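Local coordinates for protein gamma-glutamyl-gamma-aminobutyraldehyde dehydrogenase (PDB 4LIH) that probably oxidises aldehydes such as gamma-glutamyl-gamma-aminobutyraldehyde to carboxylic acids with NAD(P)+, at residues F31-S36 with V71-R76; G81-L86 with A93-W98; K401-E406 with V411-V416. All blocks are in the same frame, centred on the assembly; numbering follows the deposited sequence.

How the interactions relate
From the N terminus the chain closes three loops in series, and none nests within or crosses another. Interaction 1 comes first, bringing helix 64-80 back to the turn of the hairpin 30-37 across 34 intervening residues. Interaction 2 follows on the next helix: the loop after helix 64-80 folds onto helix 88-104 with six residues between its segments. The centres of these two contacts lie 16 Å apart, with nearest atoms about 5 Å apart and not touching. Interaction 3 closes a short loop within the beta-alpha-beta unit 388-417, on the opposite side of the chain's centre. Its centre is 44 Å from that of interaction 1 and 46 Å from that of interaction 2.

Interaction 1. Residues F31-S36 with V71-R76; sequences FIDGAS and VAAARR
D33 and R76 join the two-residue loop of a beta hairpin to helix 64-80 by a two-pronged salt bridge. The hairpin pairs strands 30-32 and 35-37. D33 and G34 both have positive phi, the backbone pattern of a type I' turn, and I32 N donates to A35 O at 3.0 Å across the neck. This leaves the D33 side chain directed at the helix, where its carboxyl carbon CG rests on the A73 methyl CB at 3.5 Å. The A73 methyl therefore acts as a floor under the acid, one turn before R76 in the helix.

R76 reaches out across the helix towards the hairpin. Its chain is extended through chi2 and then bends at chi3 (68°), which lays one face of the guanidinium over A73 O. The group meets the acid end-on, with NH1 and NH2 each serving a different oxygen. Both oxygens lie in or near the guanidinium plane, but the carboxylate is turned 31° from it, so the twist appears on the acid's side: OD1 is met on its syn side but tilted out of the carboxylate plane, OD2 from above that plane. Elsewhere, D33 N donates to N226 OD1, and the F31 ring packs on helix 206-218. Of the two prongs, R76 NH2 to D33 OD1 is straight at 180° and 2.8 Å long, while R76 NH1 to D33 OD2 measures 2.9 Å.

Interaction 2. Residues G81-L86 with A93-W98; sequences GVWAGL and AVLLRW
W83 drives the six-membered part of its indole against V94 and L95 on helix 88-104. CG stands anti to the backbone N (chi1 179°), which carries the ring across a gap of 10.0 Å between the CA atoms of W83 and V94. W83 and V94 approach from opposite directions. V94 CB lies in the ring plane beyond the edge, 3.8 Å from W83 CZ3, while V94 CG1 comes in obliquely, 3.8 Å from both CZ3 and CH2. L95 meets the adjoining part of the rim: its branch carbon CG is also in the ring plane, 4.0 Å from W83 CZ2, and its CD2 touches the same carbon obliquely. The two helix residues thus share the far rim of the indole, an apolar contact without any ring stacking. At its polar corner the ring is held by a hydrogen bond from W83 NE1 to L190 O, which probably limits its rotation, and I220, P221 and V224 also pack on it.

The backbone places this tryptophan in the loop linking two consecutive helices, 64-80 and 88-104: G81 ends the first in a Schellman motif, W83 to L86 form a type I beta turn, and the indole reaches forward onto the second.

Interaction 3. Residues K401-E406 with V411-V416; sequences KIAREE and VLSVIV
I402 and S413 meet where the short helix 401-404 lies against strand 411-417. Followed outward, the isoleucine approaches the serine hydroxyl step by step: I402 CB is 3.9 Å from S413 OG, CG1 is 3.5 Å away, and the terminal CD1 is 3.4 Å away. A chi1 of 57° sets CG1 between the backbone N and the carbonyl carbon, and a nearly extended chi2 carries CD1 on past the hydroxyl. CB, CG1 and CD1 thus all lie within 4 Å of the one hydroxyl oxygen. The same serine also faces the helix backbone, S413 OG being 3.1 Å from I402 O, an oxygen that accepts a hydrogen bond from K278 NZ.

The next residue adds an apolar contact further along the strand. A403 CB stands 4.2 Å from I415 CD1, and A403 CA is 4.1 Å from S413 CB. Residues S413 and I415, two apart on the strand, thus present the same side to the helix.

The contact belongs to the beta-alpha-beta unit formed by strand 388-395, helix 401-404 and strand 411-417. Strand 411-417 runs parallel to both its neighbours, 314-318 and 388-395; helix 354-370 packs on I402 and V411, whereas helix 319-333 is touched by L412 and V414.

Interaction 1. Residues F31-S36 with V71-R76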
loop_
_atom_site.group_PDB
_atom_site.type_symbol
_atom_site.label_atom_id
_atom_site.label_comp_id
_atom_site.label_asym_id
_atom_site.label_seq_id
_atom_site.Cartn_x
_atom_site.Cartn_y
_atom_site.Cartn_z
ATOM N N PHE A 31 -20.566 -32.387 8.247
ATOM C CA PHE A 31 -20.188 -32.353 6.869
ATOM C C PHE A 31 -18.679 -32.447 6.761
ATOM O O PHE A 31 -17.953 -31.479 7.069
ATOM C CB PHE A 31 -20.642 -31.085 6.145
ATOM C CG PHE A 31 -20.627 -31.228 4.638
ATOM C CD1 PHE A 31 -19.479 -30.932 3.886
ATOM C CD2 PHE A 31 -21.751 -31.646 3.973
ATOM C CE1 PHE A 31 -19.478 -31.060 2.518
ATOM C CE2 PHE A 31 -21.755 -31.822 2.597
ATOM C CZ PHE A 31 -20.614 -31.503 1.870
ATOM N N ILE A 32 -18.209 -33.606 6.291
ATOM C CA ILE A 32 -16.805 -33.915 6.348
ATOM C C ILE A 32 -16.415 -34.510 5.018
ATOM O O ILE A 32 -17.015 -35.511 4.602
ATOM C CB ILE A 32 -16.471 -34.874 7.534
ATOM C CG1 ILE A 32 -16.749 -34.228 8.889
ATOM C CG2 ILE A 32 -15.015 -35.265 7.513
ATOM C CD1 ILE A 32 -16.686 -35.152 10.093
ATOM N N ASP A 33 -15.401 -33.914 4.386
ATOM C CA ASP A 33 -14.801 -34.439 3.153
ATOM C C ASP A 33 -15.838 -34.677 2.061
ATOM O O ASP A 33 -15.908 -35.771 1.476
ATOM C CB ASP A 33 -14.002 -35.729 3.452
ATOM C CG ASP A 33 -13.018 -36.095 2.360
ATOM O OD1 ASP A 33 -12.828 -35.332 1.427
ATOM O OD2 ASP A 33 -12.398 -37.169 2.454
ATOM N N GLY A 34 -16.646 -33.648 1.793
ATOM C CA GLY A 34 -17.640 -33.641 0.704
ATOM C C GLY A 34 -18.956 -34.365 0.906
ATOM O O GLY A 34 -19.722 -34.538 -0.058
ATOM N N ALA A 35 -19.264 -34.757 2.140
ATOM C CA ALA A 35 -20.473 -35.521 2.423
ATOM C C ALA A 35 -20.966 -35.389 3.839
ATOM O O ALA A 35 -20.177 -35.251 4.790
ATOM C CB ALA A 35 -20.207 -36.991 2.115
ATOM N N SER A 36 -22.277 -35.456 3.999
ATOM C CA SER A 36 -22.863 -35.543 5.319
ATOM C C SER A 36 -22.471 -36.878 5.972
ATOM O O SER A 36 -22.381 -37.899 5.288
ATOM C CB SER A 36 -24.384 -35.354 5.280
ATOM O OG SER A 36 -24.711 -34.103 4.722
ATOM N N VAL A 71 -9.808 -33.148 9.904
ATOM C CA VAL A 71 -8.473 -32.612 9.795
ATOM C C VAL A 71 -7.624 -33.302 8.722
ATOM O O VAL A 71 -6.890 -32.636 7.990
ATOM C CB VAL A 71 -7.750 -32.615 11.169
ATOM C CG1 VAL A 71 -6.273 -32.322 10.992
ATOM C CG2 VAL A 71 -8.396 -31.611 12.121
ATOM N N ALA A 72 -7.753 -34.618 8.618
ATOM C CA ALA A 72 -7.045 -35.409 7.609
ATOM C C ALA A 72 -7.472 -35.037 6.193
ATOM O O ALA A 72 -6.613 -34.877 5.303
ATOM C CB ALA A 72 -7.253 -36.904 7.849
ATOM N N ALA A 73 -8.778 -34.862 6.009
ATOM C CA ALA A 73 -9.332 -34.482 4.700
ATOM C C ALA A 73 -8.877 -33.066 4.295
ATOM O O ALA A 73 -8.596 -32.781 3.140
ATOM C CB ALA A 73 -10.862 -34.561 4.718
ATOM N N ALA A 74 -8.855 -32.183 5.277
ATOM C CA ALA A 74 -8.381 -30.815 5.098
ATOM C C ALA A 74 -6.918 -30.770 4.700
ATOM O O ALA A 74 -6.494 -29.993 3.804
ATOM C CB ALA A 74 -8.593 -30.071 6.384
ATOM N N ARG A 75 -6.129 -31.559 5.428
ATOM C CA ARG A 75 -4.695 -31.689 5.206
ATOM C C ARG A 75 -4.470 -32.249 3.804
ATOM O O ARG A 75 -3.631 -31.746 3.032
ATOM C CB ARG A 75 -4.072 -32.609 6.256
ATOM C CG ARG A 75 -2.615 -33.011 5.992
ATOM C CD ARG A 75 -1.739 -31.785 5.654
ATOM N NE ARG A 75 -1.766 -30.921 6.771
ATOM C CZ ARG A 75 -1.426 -29.638 6.825
ATOM N NH1 ARG A 75 -0.955 -28.950 5.790
ATOM N NH2 ARG A 75 -1.599 -29.046 7.979
ATOM N N ARG A 76 -5.237 -33.285 3.467
ATOM C CA ARG A 76 -5.048 -33.946 2.180
ATOM C C ARG A 76 -5.350 -32.972 1.059
ATOM O O ARG A 76 -4.561 -32.823 0.108
ATOM C CB ARG A 76 -5.965 -35.157 2.060
ATOM C CG ARG A 76 -5.779 -35.940 0.769
ATOM C CD ARG A 76 -7.000 -36.805 0.482
ATOM N NE ARG A 76 -8.145 -35.958 0.158
ATOM C CZ ARG A 76 -9.354 -36.039 0.714
ATOM N NH1 ARG A 76 -9.625 -36.931 1.675
ATOM N NH2 ARG A 76 -10.306 -35.203 0.301
#

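Interaction 2. Residues G81-L86 with A93-W98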
loop_
_atom_site.group_PDB
_atom_site.type_symbol
_atom_site.label_atom_id
_atom_site.label_comp_id
_atom_site.label_asym_id
_atom_site.label_seq_id
_atom_site.Cartn_x
_atom_site.Cartn_y
_atom_site.Cartn_z
ATOM N N GLY A 81 -3.462 -29.329 -3.272
ATOM C CA GLY A 81 -3.634 -28.102 -4.045
ATOM C C GLY A 81 -4.922 -28.005 -4.840
ATOM O O GLY A 81 -5.011 -27.209 -5.763
ATOM N N VAL A 82 -5.945 -28.776 -4.444
ATOM C CA VAL A 82 -7.235 -28.775 -5.153
ATOM C C VAL A 82 -7.909 -27.398 -5.091
ATOM O O VAL A 82 -8.733 -27.043 -5.937
ATOM C CB VAL A 82 -8.189 -29.881 -4.637
ATOM C CG1 VAL A 82 -7.466 -31.217 -4.656
ATOM C CG2 VAL A 82 -8.710 -29.616 -3.234
ATOM N N TRP A 83 -7.550 -26.613 -4.072
ATOM C CA TRP A 83 -8.130 -25.292 -3.849
ATOM C C TRP A 83 -7.049 -24.185 -3.804
ATOM O O TRP A 83 -7.159 -23.180 -4.508
ATOM C CB TRP A 83 -8.924 -25.367 -2.548
ATOM C CG TRP A 83 -9.571 -24.121 -2.129
ATOM C CD1 TRP A 83 -9.297 -23.381 -1.014
ATOM C CD2 TRP A 83 -10.647 -23.474 -2.789
ATOM N NE1 TRP A 83 -10.148 -22.299 -0.953
ATOM C CE2 TRP A 83 -10.988 -22.349 -2.034
ATOM C CE3 TRP A 83 -11.364 -23.748 -3.948
ATOM C CZ2 TRP A 83 -12.002 -21.476 -2.411
ATOM C CZ3 TRP A 83 -12.373 -22.870 -4.325
ATOM C CH2 TRP A 83 -12.675 -21.747 -3.556
ATOM N N ALA A 84 -5.982 -24.390 -3.033
ATOM C CA ALA A 84 -4.850 -23.459 -3.025
ATOM C C ALA A 84 -4.201 -23.279 -4.387
ATOM O O ALA A 84 -3.673 -22.225 -4.654
ATOM C CB ALA A 84 -3.782 -23.942 -2.085
ATOM N N GLY A 85 -4.227 -24.324 -5.207
ATOM C CA GLY A 85 -3.597 -24.341 -6.530
ATOM C C GLY A 85 -4.449 -23.747 -7.638
ATOM O O GLY A 85 -3.999 -23.632 -8.789
ATOM N N LEU A 86 -5.682 -23.347 -7.317
ATOM C CA LEU A 86 -6.497 -22.666 -8.272
ATOM C C LEU A 86 -6.006 -21.225 -8.423
ATOM O O LEU A 86 -5.560 -20.587 -7.458
ATOM C CB LEU A 86 -7.965 -22.668 -7.869
ATOM C CG LEU A 86 -8.669 -24.030 -7.814
ATOM C CD1 LEU A 86 -10.041 -23.800 -7.220
ATOM C CD2 LEU A 86 -8.751 -24.707 -9.190
ATOM N N ALA A 93 -14.396 -17.081 -8.312
ATOM C CA ALA A 93 -15.641 -17.476 -8.966
ATOM C C ALA A 93 -16.415 -18.498 -8.104
ATOM O O ALA A 93 -17.616 -18.354 -7.925
ATOM C CB ALA A 93 -15.400 -18.023 -10.366
ATOM N N VAL A 94 -15.725 -19.484 -7.549
ATOM C CA VAL A 94 -16.374 -20.459 -6.642
ATOM C C VAL A 94 -16.978 -19.788 -5.403
ATOM O O VAL A 94 -18.117 -20.043 -5.074
ATOM C CB VAL A 94 -15.421 -21.603 -6.261
ATOM C CG1 VAL A 94 -16.006 -22.502 -5.189
ATOM C CG2 VAL A 94 -15.060 -22.410 -7.498
ATOM N N LEU A 95 -16.223 -18.919 -4.739
ATOM C CA LEU A 95 -16.728 -18.254 -3.554
ATOM C C LEU A 95 -17.932 -17.349 -3.865
ATOM O O LEU A 95 -18.897 -17.340 -3.121
ATOM C CB LEU A 95 -15.612 -17.495 -2.818
ATOM C CG LEU A 95 -14.496 -18.380 -2.275
ATOM C CD1 LEU A 95 -13.308 -17.494 -1.893
ATOM C CD2 LEU A 95 -14.981 -19.213 -1.087
ATOM N N LEU A 96 -17.889 -16.607 -4.964
ATOM C CA LEU A 96 -19.072 -15.881 -5.415
ATOM C C LEU A 96 -20.302 -16.790 -5.606
ATOM O O LEU A 96 -21.427 -16.420 -5.205
ATOM C CB LEU A 96 -18.779 -15.056 -6.699
ATOM C CG LEU A 96 -17.836 -13.864 -6.514
ATOM C CD1 LEU A 96 -17.692 -13.056 -7.833
ATOM C CD2 LEU A 96 -18.388 -13.009 -5.450
ATOM N N ARG A 97 -20.118 -17.965 -6.211
ATOM C CA ARG A 97 -21.235 -18.861 -6.394
ATOM C C ARG A 97 -21.817 -19.340 -5.050
ATOM O O ARG A 97 -23.005 -19.522 -4.910
ATOM C CB ARG A 97 -20.828 -20.058 -7.254
ATOM C CG ARG A 97 -21.907 -21.101 -7.444
ATOM C CD ARG A 97 -23.077 -20.517 -8.194
ATOM N NE ARG A 97 -24.184 -21.456 -8.345
ATOM C CZ ARG A 97 -25.462 -21.108 -8.367
ATOM N NH1 ARG A 97 -25.817 -19.849 -8.220
ATOM N NH2 ARG A 97 -26.393 -22.041 -8.492
ATOM N N TRP A 98 -20.964 -19.539 -4.058
ATOM C CA TRP A 98 -21.419 -20.021 -2.751
ATOM C C TRP A 98 -22.260 -18.953 -2.069
ATOM O O TRP A 98 -23.367 -19.223 -1.580
ATOM C CB TRP A 98 -20.204 -20.388 -1.910
ATOM C CG TRP A 98 -20.463 -20.949 -0.570
ATOM C CD1 TRP A 98 -21.554 -21.631 -0.138
ATOM C CD2 TRP A 98 -19.527 -20.958 0.498
ATOM N NE1 TRP A 98 -21.353 -22.064 1.158
ATOM C CE2 TRP A 98 -20.129 -21.610 1.583
ATOM C CE3 TRP A 98 -18.249 -20.419 0.652
ATOM C CZ2 TRP A 98 -19.471 -21.806 2.788
ATOM C CZ3 TRP A 98 -17.611 -20.590 1.868
ATOM C CH2 TRP A 98 -18.216 -21.294 2.904
#

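Interaction 3. Residues K401-E406 with V411-V416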
loop_
_atom_site.group_PDB
_atom_site.type_symbol
_atom_site.label_atom_id
_atom_site.label_comp_id
_atom_site.label_asym_id
_atom_site.label_seq_id
_atom_site.Cartn_x
_atom_site.Cartn_y
_atom_site.Cartn_z
ATOM N N LYS A 401 -20.349 -3.989 40.213
ATOM C CA LYS A 401 -20.182 -5.288 39.573
ATOM C C LYS A 401 -20.719 -5.302 38.147
ATOM O O LYS A 401 -20.003 -5.746 37.235
ATOM C CB LYS A 401 -20.851 -6.409 40.388
ATOM C CG LYS A 401 -20.495 -7.809 39.921
ATOM C CD LYS A 401 -21.191 -8.852 40.765
ATOM C CE LYS A 401 -20.687 -10.233 40.447
ATOM N NZ LYS A 401 -21.250 -11.245 41.383
ATOM N N ILE A 402 -21.961 -4.835 37.945
ATOM C CA ILE A 402 -22.559 -4.903 36.585
ATOM C C ILE A 402 -21.866 -3.926 35.606
ATOM O O ILE A 402 -22.028 -4.051 34.398
ATOM C CB ILE A 402 -24.068 -4.644 36.547
ATOM C CG1 ILE A 402 -24.445 -3.267 37.146
ATOM C CG2 ILE A 402 -24.813 -5.749 37.286
ATOM C CD1 ILE A 402 -25.808 -2.795 36.692
ATOM N N ALA A 403 -21.141 -2.956 36.134
ATOM C CA ALA A 403 -20.363 -2.050 35.289
ATOM C C ALA A 403 -19.021 -2.669 34.911
ATOM O O ALA A 403 -18.436 -2.325 33.885
ATOM C CB ALA A 403 -20.149 -0.717 35.978
ATOM N N ARG A 404 -18.534 -3.593 35.712
ATOM C CA ARG A 404 -17.203 -4.150 35.449
ATOM C C ARG A 404 -17.213 -5.425 34.617
ATOM O O ARG A 404 -16.351 -5.631 33.737
ATOM C CB ARG A 404 -16.491 -4.356 36.776
ATOM N N GLU A 405 -18.164 -6.301 34.895
ATOM C CA GLU A 405 -18.182 -7.634 34.363
ATOM C C GLU A 405 -19.071 -7.726 33.150
ATOM O O GLU A 405 -20.176 -7.140 33.142
ATOM C CB GLU A 405 -18.681 -8.611 35.436
ATOM C CG GLU A 405 -17.682 -8.753 36.573
ATOM C CD GLU A 405 -18.048 -9.787 37.620
ATOM O OE1 GLU A 405 -18.885 -10.662 37.363
ATOM O OE2 GLU A 405 -17.482 -9.717 38.733
ATOM N N GLU A 406 -18.603 -8.460 32.142
ATOM C CA GLU A 406 -19.445 -8.785 30.962
ATOM C C GLU A 406 -20.625 -9.656 31.349
ATOM O O GLU A 406 -20.472 -10.721 31.947
ATOM C CB GLU A 406 -18.663 -9.450 29.825
ATOM C CG GLU A 406 -19.495 -9.637 28.539
ATOM C CD GLU A 406 -18.678 -10.201 27.383
ATOM O OE1 GLU A 406 -18.030 -11.241 27.618
ATOM O OE2 GLU A 406 -18.725 -9.614 26.261
ATOM N N VAL A 411 -28.609 -5.754 29.577
ATOM C CA VAL A 411 -28.492 -5.033 30.832
ATOM C C VAL A 411 -27.438 -3.932 30.677
ATOM O O VAL A 411 -26.224 -4.215 30.536
ATOM C CB VAL A 411 -28.054 -5.919 31.999
ATOM C CG1 VAL A 411 -28.072 -5.100 33.296
ATOM C CG2 VAL A 411 -28.950 -7.142 32.145
ATOM N N LEU A 412 -27.915 -2.700 30.762
ATOM C CA LEU A 412 -27.134 -1.513 30.582
ATOM C C LEU A 412 -26.773 -0.872 31.910
ATOM O O LEU A 412 -27.638 -0.724 32.818
ATOM C CB LEU A 412 -27.927 -0.494 29.765
ATOM C CG LEU A 412 -27.170 0.818 29.420
ATOM C CD1 LEU A 412 -26.016 0.589 28.448
ATOM C CD2 LEU A 412 -28.105 1.825 28.817
ATOM N N SER A 413 -25.514 -0.435 32.004
ATOM C CA SER A 413 -24.986 0.327 33.134
ATOM C C SER A 413 -24.817 1.780 32.694
ATOM O O SER A 413 -23.985 2.087 31.823
ATOM C CB SER A 413 -23.634 -0.244 33.605
ATOM O OG SER A 413 -23.796 -1.487 34.254
ATOM N N VAL A 414 -25.627 2.666 33.274
ATOM C CA VAL A 414 -25.561 4.086 33.033
ATOM C C VAL A 414 -24.678 4.754 34.102
ATOM O O VAL A 414 -24.944 4.659 35.311
ATOM C CB VAL A 414 -26.958 4.749 33.046
ATOM C CG1 VAL A 414 -26.833 6.240 32.821
ATOM C CG2 VAL A 414 -27.846 4.159 31.971
ATOM N N ILE A 415 -23.646 5.461 33.634
ATOM C CA ILE A 415 -22.601 6.039 34.506
ATOM C C ILE A 415 -22.516 7.512 34.199
ATOM O O ILE A 415 -22.402 7.878 33.044
ATOM C CB ILE A 415 -21.212 5.377 34.252
ATOM C CG1 ILE A 415 -21.300 3.887 34.582
ATOM C CG2 ILE A 415 -20.102 6.124 35.025
ATOM C CD1 ILE A 415 -20.172 3.007 34.075
ATOM N N VAL A 416 -22.591 8.355 35.228
ATOM C CA VAL A 416 -22.546 9.800 35.047
ATOM C C VAL A 416 -21.129 10.335 35.186
ATOM O O VAL A 416 -20.351 9.794 35.956
ATOM C CB VAL A 416 -23.454 10.517 36.073
ATOM C CG1 VAL A 416 -22.866 10.426 37.487
ATOM C CG2 VAL A 416 -23.610 11.967 35.669
#